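Local coordinates for protein cysteine synthase (PDB 5XEN) that probably makes L-cysteine and acetate from O-acetyl-L-serine and hydrogen sulfide, using pyridoxal 5'-phosphate as its cofactor, at residues 18-23 against 34-39; 67-72 against 88-93; 169-174 against 289-294. All coordinates share one frame; numbering follows the deposited sequence. Where two conformers were deposited one is given.

Contact 1: residues 18-23 against 34-39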
ATOM      1  N   PRO B  18       4.250  -5.701  -9.309  1.00 11.02           N
ATOM      2  CA  PRO B  18       5.475  -5.370 -10.001  1.00 11.85           C
ATOM      3  C   PRO B  18       6.704  -6.117  -9.488  1.00 11.75           C
ATOM      4  O   PRO B  18       6.739  -6.610  -8.349  1.00 11.10           O
ATOM      5  CB  PRO B  18       5.620  -3.877  -9.758  1.00 12.92           C
ATOM      6  CG  PRO B  18       4.970  -3.640  -8.446  1.00 12.63           C
ATOM      7  CD  PRO B  18       3.827  -4.631  -8.385  1.00 12.26           C
ATOM      8  N   LEU B  19       7.691  -6.221 -10.378  1.00 11.48           N
ATOM      9  CA  LEU B  19       8.951  -6.831 -10.085  1.00 12.09           C
ATOM     10  C   LEU B  19       9.953  -5.658 -10.226  1.00 11.70           C
ATOM     11  O   LEU B  19       9.931  -4.955 -11.236  1.00 14.73           O
ATOM     12  CB  LEU B  19       9.102  -7.979 -11.102  1.00 12.90           C
ATOM     13  CG  LEU B  19      10.205  -8.973 -10.933  1.00 13.50           C
ATOM     14  CD1 LEU B  19      10.128  -9.680  -9.596  1.00 13.47           C
ATOM     15  CD2 LEU B  19      10.230  -9.954 -12.119  1.00 13.23           C
ATOM     16  N   VAL B  20      10.708  -5.326  -9.180  1.00 10.35           N
ATOM     17  CA  VAL B  20      11.573  -4.172  -9.181  0.60 10.00           C
ATOM     18  C   VAL B  20      13.042  -4.642  -9.119  1.00  9.76           C
ATOM     19  O   VAL B  20      13.369  -5.499  -8.283  1.00  9.57           O
ATOM     20  CB  VAL B  20      11.262  -3.306  -7.945  0.60 10.20           C
ATOM     21  CG1 VAL B  20      12.009  -1.990  -8.022  0.60  9.64           C
ATOM     22  CG2 VAL B  20       9.739  -3.094  -7.798  0.60 10.40           C
ATOM     23  N   LYS B  21      13.903  -4.042  -9.910  1.00  9.63           N
ATOM     24  CA  LYS B  21      15.324  -4.351  -9.871  1.00 11.61           C
ATOM     25  C   LYS B  21      16.004  -3.623  -8.726  1.00 11.49           C
ATOM     26  O   LYS B  21      15.657  -2.476  -8.441  1.00 12.29           O
ATOM     27  CB  LYS B  21      15.976  -3.995 -11.203  1.00 13.54           C
ATOM     28  CG  LYS B  21      17.472  -4.275 -11.245  1.00 16.37           C
ATOM     29  CD  LYS B  21      17.964  -4.317 -12.682  1.00 19.12           C
ATOM     30  CE  LYS B  21      19.384  -4.859 -12.734  1.00 22.63           C
ATOM     31  NZ  LYS B  21      19.928  -4.821 -14.126  1.00 24.92           N
ATOM     32  N   ILE B  22      16.977  -4.270  -8.082  1.00 10.94           N
ATOM     33  CA  ILE B  22      17.787  -3.660  -7.061  1.00 10.74           C
ATOM     34  C   ILE B  22      18.966  -2.892  -7.701  1.00 12.25           C
ATOM     35  O   ILE B  22      19.740  -3.465  -8.469  1.00 11.83           O
ATOM     36  CB  ILE B  22      18.309  -4.724  -6.072  1.00 10.34           C
ATOM     37  CG1 ILE B  22      17.115  -5.388  -5.348  1.00 10.17           C
ATOM     38  CG2 ILE B  22      19.326  -4.139  -5.096  1.00  9.79           C
ATOM     39  CD1 ILE B  22      16.363  -4.478  -4.384  1.00 10.63           C
ATOM     40  N   ASN B  23      19.045  -1.595  -7.420  1.00 13.31           N
ATOM     41  CA  ASN B  23      19.979  -0.682  -8.095  1.00 15.29           C
ATOM     42  C   ASN B  23      21.097  -0.073  -7.277  1.00 15.40           C
ATOM     43  O   ASN B  23      22.095   0.349  -7.831  1.00 15.17           O
ATOM     44  CB  ASN B  23      19.198   0.521  -8.639  1.00 17.32           C
ATOM     45  CG  ASN B  23      18.223   0.116  -9.697  1.00 19.09           C
ATOM     46  OD1 ASN B  23      18.609  -0.497 -10.692  1.00 22.55           O
ATOM     47  ND2 ASN B  23      16.941   0.385  -9.458  1.00 20.08           N
ATOM     48  N   VAL B  34      12.866  -7.861  -6.933  1.00  9.01           N
ATOM     49  CA  VAL B  34      11.974  -8.096  -5.839  1.00  8.92           C
ATOM     50  C   VAL B  34      10.538  -8.018  -6.333  1.00  8.35           C
ATOM     51  O   VAL B  34      10.154  -7.029  -6.883  1.00  8.14           O
ATOM     52  CB  VAL B  34      12.202  -7.090  -4.689  1.00  8.81           C
ATOM     53  CG1 VAL B  34      11.260  -7.379  -3.526  1.00  8.87           C
ATOM     54  CG2 VAL B  34      13.646  -7.213  -4.222  1.00  9.15           C
ATOM     55  N   LYS B  35       9.777  -9.076  -6.103  1.00  8.43           N
ATOM     56  CA  LYS B  35       8.363  -9.092  -6.466  1.00  8.31           C
ATOM     57  C   LYS B  35       7.558  -8.511  -5.327  1.00  8.02           C
ATOM     58  O   LYS B  35       7.546  -9.052  -4.240  1.00  7.34           O
ATOM     59  CB  LYS B  35       7.873 -10.484  -6.807  1.00  8.54           C
ATOM     60  CG  LYS B  35       6.445 -10.417  -7.409  1.00  8.70           C
ATOM     61  CD  LYS B  35       6.168 -11.524  -8.377  1.00  9.10           C
ATOM     62  CE  LYS B  35       4.743 -11.526  -8.882  1.00  8.70           C
ATOM     63  NZ  LYS B  35       4.496 -10.446  -9.824  1.00  8.15           N
ATOM     64  N   LEU B  36       6.978  -7.339  -5.554  1.00  8.65           N
ATOM     65  CA  LEU B  36       6.412  -6.562  -4.461  1.00  8.57           C
ATOM     66  C   LEU B  36       4.947  -6.922  -4.233  1.00  8.61           C
ATOM     67  O   LEU B  36       4.051  -6.258  -4.736  1.00  8.54           O
ATOM     68  CB  LEU B  36       6.569  -5.052  -4.716  1.00  9.37           C
ATOM     69  CG  LEU B  36       7.992  -4.499  -4.787  1.00  9.91           C
ATOM     70  CD1 LEU B  36       7.952  -3.028  -5.224  1.00 11.43           C
ATOM     71  CD2 LEU B  36       8.703  -4.634  -3.448  1.00  9.54           C
ATOM     72  N   GLU B  37       4.718  -7.960  -3.443  1.00  8.19           N
ATOM     73  CA  GLU B  37       3.354  -8.396  -3.110  1.00  8.39           C
ATOM     74  C   GLU B  37       2.628  -7.471  -2.165  1.00  8.79           C
ATOM     75  O   GLU B  37       1.400  -7.559  -2.051  1.00  8.75           O
ATOM     76  CB  GLU B  37       3.353  -9.825  -2.577  1.00  8.26           C
ATOM     77  CG  GLU B  37       3.885 -10.818  -3.611  1.00  8.54           C
ATOM     78  CD  GLU B  37       2.870 -11.026  -4.728  1.00  8.96           C
ATOM     79  OE1 GLU B  37       1.722 -11.426  -4.423  1.00  9.60           O
ATOM     80  OE2 GLU B  37       3.216 -10.790  -5.902  1.00  9.69           O
ATOM     81  N   GLY B  38       3.363  -6.557  -1.531  1.00  9.33           N
ATOM     82  CA  GLY B  38       2.782  -5.443  -0.812  1.00 10.22           C
ATOM     83  C   GLY B  38       1.962  -4.497  -1.672  1.00 11.18           C
ATOM     84  O   GLY B  38       1.163  -3.735  -1.151  1.00 12.26           O
ATOM     85  N   SER B  39       2.107  -4.589  -2.987  1.00 11.52           N
ATOM     86  CA  SER B  39       1.298  -3.814  -3.914  1.00 12.78           C
ATOM     87  C   SER B  39      -0.144  -4.287  -4.068  1.00 11.14           C
ATOM     88  O   SER B  39      -0.954  -3.572  -4.629  1.00 11.05           O
ATOM     89  CB  SER B  39       1.922  -3.839  -5.306  1.00 14.28           C
ATOM     90  OG  SER B  39       3.221  -3.273  -5.226  1.00 21.04           O
TER
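Leu19 and Lys35 face each other as a non-hydrogen-bonded pair of an antiparallel hairpin, and Val20 and Val34 follow as the hydrogen-bonded pair. Val34 N reaches Val20 O at 2.8 Å and Val20 N reaches Val34 O at 2.9 Å, while Leu36 N donates to Pro18 O at 2.9 Å.

The close packing lies over this backbone core. On the face of Leu19 and Lys35, the Leu19 chain, with CG anti to N (chi1 -170°), leans over the partner strand and sets CD1 3.6 Å from Lys35 N and 3.7 Å from Lys35 CB. On the Val20 and Val34 face, Ile22 reaches in, its CD1 3.9 Å from Val34 CG2.

The contact is looser at its margins. Ser39, in the short 3-10 segment after the inverse gamma turn centred on Leu36, sets CB and OG beside the Pro18 ring, OG 3.5 Å from Pro18 CD. Between Val20 and Ile22, the partly exposed Lys21 points away from the partner strand and pairs with Glu31.

Leu19 and Val20 also pair in parallel with a strand of the second subunit, which carries the sheet across the dimer interface. Polar bonding across the hairpin is thus confined to the backbone, while the side chains that touch across it meet mainly through carbon; the Lys35 ammonium finds its partners in Thr17 and Glu163.

Contact 2: residues 67-72 against 88-93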
ATOM      1  N   THR B  67     -22.883 -17.916   5.558  1.00 11.18           N
ATOM      2  CA  THR B  67     -21.853 -18.789   6.089  1.00 10.42           C
ATOM      3  C   THR B  67     -20.791 -17.899   6.769  1.00 10.32           C
ATOM      4  O   THR B  67     -20.353 -16.914   6.178  1.00 11.80           O
ATOM      5  CB  THR B  67     -21.201 -19.580   4.932  1.00 10.88           C
ATOM      6  OG1 THR B  67     -22.172 -20.442   4.313  1.00 10.05           O
ATOM      7  CG2 THR B  67     -20.001 -20.391   5.425  1.00 10.57           C
ATOM      8  N   VAL B  68     -20.384 -18.239   7.986  1.00  9.37           N
ATOM      9  CA  VAL B  68     -19.347 -17.506   8.667  1.00  9.38           C
ATOM     10  C   VAL B  68     -18.009 -18.135   8.286  1.00  9.42           C
ATOM     11  O   VAL B  68     -17.804 -19.334   8.412  1.00  9.02           O
ATOM     12  CB  VAL B  68     -19.547 -17.536  10.184  1.00  9.63           C
ATOM     13  CG1 VAL B  68     -18.411 -16.841  10.947  1.00  9.32           C
ATOM     14  CG2 VAL B  68     -20.885 -16.826  10.480  1.00  9.59           C
ATOM     15  N   ILE B  69     -17.132 -17.315   7.710  1.00  9.49           N
ATOM     16  CA  ILE B  69     -15.782 -17.777   7.385  1.00  9.55           C
ATOM     17  C   ILE B  69     -14.928 -17.635   8.642  1.00  9.57           C
ATOM     18  O   ILE B  69     -14.967 -16.594   9.310  1.00  8.88           O
ATOM     19  CB  ILE B  69     -15.230 -17.003   6.215  1.00 10.15           C
ATOM     20  CG1 ILE B  69     -16.227 -17.194   5.064  1.00 10.77           C
ATOM     21  CG2 ILE B  69     -13.813 -17.508   5.861  1.00 10.65           C
ATOM     22  CD1 ILE B  69     -15.960 -16.418   3.823  1.00 11.74           C
ATOM     23  N   ILE B  70     -14.177 -18.684   8.968  1.00  9.63           N
ATOM     24  CA  ILE B  70     -13.353 -18.698  10.157  1.00 10.45           C
ATOM     25  C   ILE B  70     -11.959 -19.248   9.791  1.00 10.50           C
ATOM     26  O   ILE B  70     -11.866 -20.277   9.145  1.00  9.35           O
ATOM     27  CB  ILE B  70     -13.927 -19.588  11.265  1.00 11.98           C
ATOM     28  CG1 ILE B  70     -15.397 -19.273  11.573  1.00 13.18           C
ATOM     29  CG2 ILE B  70     -13.135 -19.316  12.552  1.00 12.67           C
ATOM     30  CD1 ILE B  70     -16.048 -20.347  12.426  1.00 15.64           C
ATOM     31  N   GLU B  71     -10.902 -18.552  10.204  1.00 10.66           N
ATOM     32  CA  GLU B  71      -9.538 -18.922   9.812  1.00 11.16           C
ATOM     33  C   GLU B  71      -8.549 -18.563  10.912  1.00 10.41           C
ATOM     34  O   GLU B  71      -8.725 -17.544  11.602  1.00 11.31           O
ATOM     35  CB  GLU B  71      -9.160 -18.270   8.487  1.00 11.72           C
ATOM     36  CG  GLU B  71      -7.791 -18.628   7.913  1.00 13.33           C
ATOM     37  CD  GLU B  71      -7.671 -20.065   7.362  1.00 16.11           C
ATOM     38  OE1 GLU B  71      -8.514 -20.931   7.708  1.00 16.06           O
ATOM     39  OE2 GLU B  71      -6.719 -20.317   6.586  1.00 18.06           O
ATOM     40  N   ALA B  72      -7.570 -19.436  11.126  1.00  9.46           N
ATOM     41  CA  ALA B  72      -6.430 -19.146  11.997  1.00  9.71           C
ATOM     42  C   ALA B  72      -5.310 -18.561  11.128  1.00  9.65           C
ATOM     43  O   ALA B  72      -5.014 -19.101  10.068  1.00  9.55           O
ATOM     44  CB  ALA B  72      -5.966 -20.421  12.712  1.00  9.64           C
ATOM     45  N   LYS B  88     -17.474  -9.053  -0.761  1.00 12.99           N
ATOM     46  CA  LYS B  88     -18.480 -10.103  -0.997  1.00 14.09           C
ATOM     47  C   LYS B  88     -19.652 -10.089  -0.007  1.00 14.14           C
ATOM     48  O   LYS B  88     -20.588 -10.868  -0.156  1.00 14.49           O
ATOM     49  CB  LYS B  88     -17.805 -11.477  -1.039  1.00 14.25           C
ATOM     50  CG  LYS B  88     -16.939 -11.661  -2.270  1.00 15.54           C
ATOM     51  CD  LYS B  88     -16.291 -13.021  -2.296  1.00 16.84           C
ATOM     52  CE  LYS B  88     -15.499 -13.263  -3.565  1.00 16.84           C
ATOM     53  NZ  LYS B  88     -16.352 -13.777  -4.666  1.00 16.73           N
ATOM     54  N   ASN B  89     -19.575  -9.232   1.000  1.00 13.82           N
ATOM     55  CA  ASN B  89     -20.495  -9.195   2.113  1.00 15.11           C
ATOM     56  C   ASN B  89     -20.595 -10.525   2.880  1.00 13.83           C
ATOM     57  O   ASN B  89     -21.692 -10.945   3.242  1.00 14.50           O
ATOM     58  CB  ASN B  89     -21.883  -8.754   1.635  1.00 16.54           C
ATOM     59  CG  ASN B  89     -22.798  -8.380   2.771  1.00 18.48           C
ATOM     60  OD1 ASN B  89     -22.376  -7.816   3.793  1.00 21.68           O
ATOM     61  ND2 ASN B  89     -24.070  -8.722   2.617  1.00 20.84           N
ATOM     62  N   TYR B  90     -19.465 -11.187   3.150  1.00 11.95           N
ATOM     63  CA  TYR B  90     -19.440 -12.334   4.027  1.00 11.39           C
ATOM     64  C   TYR B  90     -18.922 -11.920   5.397  1.00 11.02           C
ATOM     65  O   TYR B  90     -18.149 -10.985   5.517  1.00 11.17           O
ATOM     66  CB  TYR B  90     -18.506 -13.439   3.530  1.00 11.19           C
ATOM     67  CG  TYR B  90     -18.831 -14.042   2.184  1.00 11.58           C
ATOM     68  CD1 TYR B  90     -20.132 -14.287   1.812  1.00 11.59           C
ATOM     69  CD2 TYR B  90     -17.822 -14.471   1.332  1.00 11.16           C
ATOM     70  CE1 TYR B  90     -20.444 -14.881   0.594  1.00 11.64           C
ATOM     71  CE2 TYR B  90     -18.119 -15.077   0.115  1.00 11.25           C
ATOM     72  CZ  TYR B  90     -19.430 -15.264  -0.260  1.00 11.60           C
ATOM     73  OH  TYR B  90     -19.782 -15.846  -1.474  1.00 10.57           O
ATOM     74  N   LYS B  91     -19.346 -12.659   6.406  1.00 10.52           N
ATOM     75  CA  LYS B  91     -18.928 -12.478   7.783  1.00 11.19           C
ATOM     76  C   LYS B  91     -17.675 -13.326   8.024  1.00 10.21           C
ATOM     77  O   LYS B  91     -17.687 -14.523   7.759  1.00 10.08           O
ATOM     78  CB  LYS B  91     -20.050 -12.963   8.697  1.00 12.70           C
ATOM     79  CG  LYS B  91     -19.682 -13.122  10.154  1.00 13.30           C
ATOM     80  CD  LYS B  91     -19.651 -11.788  10.801  1.00 13.95           C
ATOM     81  CE  LYS B  91     -19.428 -11.882  12.305  1.00 14.34           C
ATOM     82  NZ  LYS B  91     -19.279 -10.534  12.883  1.00 13.49           N
ATOM     83  N   LEU B  92     -16.622 -12.688   8.528  1.00  9.45           N
ATOM     84  CA  LEU B  92     -15.338 -13.336   8.815  1.00  9.03           C
ATOM     85  C   LEU B  92     -14.989 -13.191  10.286  1.00  9.42           C
ATOM     86  O   LEU B  92     -15.105 -12.093  10.867  1.00  8.75           O
ATOM     87  CB  LEU B  92     -14.244 -12.725   7.951  1.00  8.49           C
ATOM     88  CG  LEU B  92     -12.806 -13.228   8.165  1.00  8.49           C
ATOM     89  CD1 LEU B  92     -12.672 -14.688   7.754  1.00  7.77           C
ATOM     90  CD2 LEU B  92     -11.804 -12.328   7.404  1.00  8.03           C
ATOM     91  N   LYS B  93     -14.542 -14.301  10.868  1.00  9.23           N
ATOM     92  CA  LYS B  93     -13.933 -14.329  12.173  1.00  9.75           C
ATOM     93  C   LYS B  93     -12.521 -14.920  12.058  1.00  9.64           C
ATOM     94  O   LYS B  93     -12.323 -15.956  11.417  1.00  8.68           O
ATOM     95  CB  LYS B  93     -14.760 -15.167  13.172  1.00 10.10           C
ATOM     96  CG  LYS B  93     -16.191 -14.705  13.343  1.00 11.64           C
ATOM     97  CD  LYS B  93     -16.925 -15.353  14.529  1.00 12.75           C
ATOM     98  CE  LYS B  93     -18.361 -14.849  14.553  1.00 14.35           C
ATOM     99  NZ  LYS B  93     -19.127 -15.333  15.733  1.00 14.90           N
TER
HETATM  100  O   HOH W   1     -21.417 -14.552   5.784  1.00 13.73           O
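Strands 68-72 and 91-93 run parallel, their axes 24° apart and 4.7 Å at closest approach, with Ile69 opposite Leu92 and bonded on both sides, its N to Lys91 O and its O to Lys93 N, each at 2.8 Å, before a longer bond from Glu71 N to Lys93 O at 3.2 Å.

On the face of Ile69 and Leu92 the packing is apolar. Ile69 divides its branches between two partners: CG2, anti to the backbone N, meets Leu92 CD1 at 3.6 Å, and CD1 reaches back to the Tyr90 ring, approaching CD2 obliquely at 3.7 Å. Lys88 CB covers one face of that ring, offset toward its rim, and the Tyr90 hydroxyl is hydrogen-bonded to Glu58.

The Val68 face is lined with lysine chains. Lys91 runs alongside Val68, with its CG 3.9 Å from Val68 CG2, whereas Lys93, extended beyond CG, crosses Val68 CG1 with its methylenes. Both ammonium groups end in salt bridges, Lys91 with Glu114 and Lys93 with Glu138, so aliphatic stems pack and charged ends project past the valine. Where the strands have yet to pair properly, a water bridges the gap, donating to Thr67 O and accepting from Lys91 N.

The pair forms the two strands of a beta-alpha-beta crossover through helix 76-88, which closes at Asn89 in a Schellman motif. That helix covers Ile69 and Leu92 through Cys85, Leu81 and Ala82, helix 46-59 adds Ile54, and helix 123-135 lies against Ile70; strands 114-118 and 141-142 flank the pair in the four-stranded parallel sheet.

Contact 3: residues 169-174 against 289-294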
ATOM      1  N   ASN B 169      10.648 -12.585 -19.059  1.00 16.33           N
ATOM      2  CA  ASN B 169      10.726 -13.253 -20.366  1.00 19.13           C
ATOM      3  C   ASN B 169      11.323 -14.640 -20.294  1.00 18.48           C
ATOM      4  O   ASN B 169      12.195 -14.981 -21.095  1.00 17.24           O
ATOM      5  CB  ASN B 169      11.562 -12.404 -21.315  1.00 22.38           C
ATOM      6  CG  ASN B 169      11.029 -11.000 -21.427  1.00 27.42           C
ATOM      7  OD1 ASN B 169       9.886 -10.784 -21.839  1.00 35.30           O
ATOM      8  ND2 ASN B 169      11.840 -10.025 -21.012  1.00 33.82           N
ATOM      9  N   ASN B 170      10.876 -15.411 -19.303  1.00 17.82           N
ATOM     10  CA  ASN B 170      11.365 -16.751 -19.013  1.00 19.31           C
ATOM     11  C   ASN B 170      12.849 -16.885 -18.669  1.00 19.31           C
ATOM     12  O   ASN B 170      13.404 -17.968 -18.747  1.00 20.84           O
ATOM     13  CB  ASN B 170      10.974 -17.702 -20.150  1.00 21.34           C
ATOM     14  CG  ASN B 170       9.481 -17.734 -20.353  1.00 24.05           C
ATOM     15  OD1 ASN B 170       8.746 -17.807 -19.396  1.00 23.70           O
ATOM     16  ND2 ASN B 170       9.026 -17.599 -21.593  1.00 26.96           N
ATOM     17  N   LYS B 171      13.483 -15.798 -18.284  1.00 19.43           N
ATOM     18  CA  LYS B 171      14.889 -15.837 -17.881  1.00 20.50           C
ATOM     19  C   LYS B 171      14.933 -15.650 -16.382  1.00 17.12           C
ATOM     20  O   LYS B 171      14.982 -14.529 -15.901  1.00 18.10           O
ATOM     21  CB  LYS B 171      15.677 -14.706 -18.534  1.00 23.35           C
ATOM     22  CG  LYS B 171      15.610 -14.698 -20.046  1.00 27.46           C
ATOM     23  CD  LYS B 171      16.179 -15.954 -20.678  1.00 30.76           C
ATOM     24  CE  LYS B 171      16.575 -15.707 -22.120  1.00 32.50           C
ATOM     25  NZ  LYS B 171      16.510 -16.970 -22.928  1.00 35.89           N
ATOM     26  N   VAL B 172      14.892 -16.755 -15.652  1.00 15.40           N
ATOM     27  CA  VAL B 172      14.994 -16.733 -14.211  1.00 13.65           C
ATOM     28  C   VAL B 172      15.892 -17.864 -13.776  1.00 13.02           C
ATOM     29  O   VAL B 172      15.624 -19.032 -14.094  1.00 12.67           O
ATOM     30  CB  VAL B 172      13.608 -16.936 -13.544  1.00 13.97           C
ATOM     31  CG1 VAL B 172      13.714 -16.717 -12.016  1.00 12.98           C
ATOM     32  CG2 VAL B 172      12.559 -16.038 -14.180  1.00 13.65           C
ATOM     33  N   ASP B 173      16.928 -17.549 -13.000  1.00 12.18           N
ATOM     34  CA  ASP B 173      17.869 -18.551 -12.521  1.00 11.34           C
ATOM     35  C   ASP B 173      17.616 -19.046 -11.121  1.00 10.78           C
ATOM     36  O   ASP B 173      17.937 -20.182 -10.806  1.00 10.23           O
ATOM     37  CB  ASP B 173      19.283 -17.977 -12.615  1.00 11.98           C
ATOM     38  CG  ASP B 173      19.664 -17.646 -14.041  1.00 13.77           C
ATOM     39  OD1 ASP B 173      19.570 -18.552 -14.909  1.00 16.00           O
ATOM     40  OD2 ASP B 173      19.986 -16.470 -14.314  1.00 14.04           O
ATOM     41  N   VAL B 174      17.111 -18.160 -10.258  1.00  9.36           N
ATOM     42  CA  VAL B 174      16.972 -18.433  -8.841  1.00  9.00           C
ATOM     43  C   VAL B 174      15.711 -17.726  -8.316  1.00  8.37           C
ATOM     44  O   VAL B 174      15.432 -16.598  -8.690  1.00  8.37           O
ATOM     45  CB  VAL B 174      18.191 -17.938  -8.035  1.00  9.16           C
ATOM     46  CG1 VAL B 174      18.008 -18.231  -6.536  1.00  8.33           C
ATOM     47  CG2 VAL B 174      19.495 -18.574  -8.559  1.00  9.23           C
ATOM     48  N   GLY B 289      26.227 -13.577 -13.191  1.00 14.23           N
ATOM     49  CA  GLY B 289      25.183 -13.026 -14.043  1.00 14.14           C
ATOM     50  C   GLY B 289      23.814 -13.682 -13.828  1.00 13.74           C
ATOM     51  O   GLY B 289      23.006 -13.684 -14.723  1.00 13.72           O
ATOM     52  N   LEU B 290      23.545 -14.194 -12.633  1.00 12.75           N
ATOM     53  CA  LEU B 290      22.258 -14.839 -12.343  1.00 13.12           C
ATOM     54  C   LEU B 290      21.134 -13.813 -12.252  1.00 13.79           C
ATOM     55  O   LEU B 290      21.348 -12.661 -11.821  1.00 13.35           O
ATOM     56  CB  LEU B 290      22.323 -15.629 -11.040  1.00 13.16           C
ATOM     57  CG  LEU B 290      23.404 -16.729 -10.922  1.00 13.04           C
ATOM     58  CD1 LEU B 290      23.582 -17.165  -9.485  1.00 12.72           C
ATOM     59  CD2 LEU B 290      23.104 -17.925 -11.817  1.00 13.04           C
ATOM     60  N   LYS B 291      19.932 -14.230 -12.655  1.00 13.34           N
ATOM     61  CA  LYS B 291      18.714 -13.468 -12.414  1.00 13.53           C
ATOM     62  C   LYS B 291      18.014 -14.112 -11.211  1.00 11.78           C
ATOM     63  O   LYS B 291      17.564 -15.250 -11.297  1.00 11.26           O
ATOM     64  CB  LYS B 291      17.839 -13.463 -13.654  1.00 15.53           C
ATOM     65  CG  LYS B 291      18.481 -12.763 -14.837  1.00 18.67           C
ATOM     66  CD  LYS B 291      17.505 -12.057 -15.743  1.00 22.99           C
ATOM     67  CE  LYS B 291      18.243 -11.350 -16.866  1.00 26.41           C
ATOM     68  NZ  LYS B 291      18.682 -12.304 -17.926  1.00 31.85           N
ATOM     69  N   ILE B 292      17.997 -13.388 -10.095  1.00 10.11           N
ATOM     70  CA  ILE B 292      17.511 -13.875  -8.826  1.00  9.43           C
ATOM     71  C   ILE B 292      16.242 -13.112  -8.474  1.00  9.24           C
ATOM     72  O   ILE B 292      16.226 -11.892  -8.490  1.00  9.40           O
ATOM     73  CB  ILE B 292      18.546 -13.657  -7.709  1.00  8.96           C
ATOM     74  CG1 ILE B 292      19.872 -14.377  -8.034  1.00  8.89           C
ATOM     75  CG2 ILE B 292      18.023 -14.092  -6.339  1.00  9.13           C
ATOM     76  CD1 ILE B 292      21.019 -14.001  -7.118  1.00  8.44           C
ATOM     77  N   VAL B 293      15.183 -13.838  -8.157  1.00  8.81           N
ATOM     78  CA  VAL B 293      13.890 -13.215  -7.800  1.00  8.44           C
ATOM     79  C   VAL B 293      13.597 -13.508  -6.349  1.00  8.20           C
ATOM     80  O   VAL B 293      13.667 -14.660  -5.915  1.00  8.24           O
ATOM     81  CB  VAL B 293      12.713 -13.715  -8.675  1.00  8.54           C
ATOM     82  CG1 VAL B 293      11.363 -13.181  -8.165  1.00  8.14           C
ATOM     83  CG2 VAL B 293      12.917 -13.324 -10.152  1.00  8.38           C
ATOM     84  N   VAL B 294      13.293 -12.449  -5.605  1.00  8.26           N
ATOM     85  CA  VAL B 294      12.948 -12.516  -4.217  1.00  8.77           C
ATOM     86  C   VAL B 294      11.462 -12.137  -4.097  1.00  9.14           C
ATOM     87  O   VAL B 294      11.052 -11.087  -4.585  1.00  9.37           O
ATOM     88  CB  VAL B 294      13.795 -11.531  -3.388  1.00  9.01           C
ATOM     89  CG1 VAL B 294      13.299 -11.406  -1.949  1.00  9.27           C
ATOM     90  CG2 VAL B 294      15.274 -11.932  -3.384  1.00  9.12           C
TER
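Asp173 turns its own carboxylate onto the neighbouring strand's backbone: OD2 accepts Lys291 N at 2.8 Å through its anti lone pair, while Asp173 N donates to Lys291 O at 2.9 Å. The same residue of the strand is thus held at both its N-H and its C=O by one aspartate. CG of Asp173 stands anti to its carbonyl carbon (chi1 -62°), which brings the carboxylate round to the Lys291 amide.

Lys291 O is shared, taking a second bond from Val174 N at 3.1 Å. Regular parallel pairing begins only here, with Val174 opposite Ile292 and Val293 N bonded to Val174 O.

Around the carboxylate the packing is aliphatic. Leu290 CD2 lies 3.9 Å from Asp173 CB. The Lys291 chain turns back toward Lys171 and brings its CD to within 3.5 Å of Lys171 O, a buried carbonyl without a polar partner. Its NZ stands 5.7 Å from Asp173 OD2, too far for a salt bridge, though the positive charge may still favour the ionised carboxylate.

Deeper in, Val174 and Ile292 run alongside each other on one face of the sheet, with Val174 CB 3.9 Å from Ile292 CG1. Away from that pair, Val172 CG1 meets Val293 CG2.

The loop that carries Asp173 leaves helix 151-167 through a Schellman motif at Asn169 and leads into strand 174-178, which lies between strands 291-296 and 200-206. Strand 31-36 flanks the other edge of 291-296. Helix 269-284 packs on Val174 and Ile292 through Tyr281 and Ser282, and Ile164 of helix 151-167 touches Val172 and Val293.

How the contacts relate
Contacts 1 and 3 belong to one mixed sheet and contact 2 to a separate parallel sheet. Strands 31-36 and 291-296 are neighbours, so contacts 1 and 3, whose centres are 13 Å apart, touch directly: Lys35 N lies 2.8 Å from Val294 O, a probable hydrogen bond. Contact 2 lies across the chain's centre, its centre 31 Å from that of contact 1 and 38 Å from that of contact 3. The mixed sheet joins the N-terminal hairpin to later strands, while the segments of contact 2 come between contacts 1 and 3 in sequence. The layout is consistent with fold type II pyridoxal-phosphate enzymes, whose cofactor lies between two such halves.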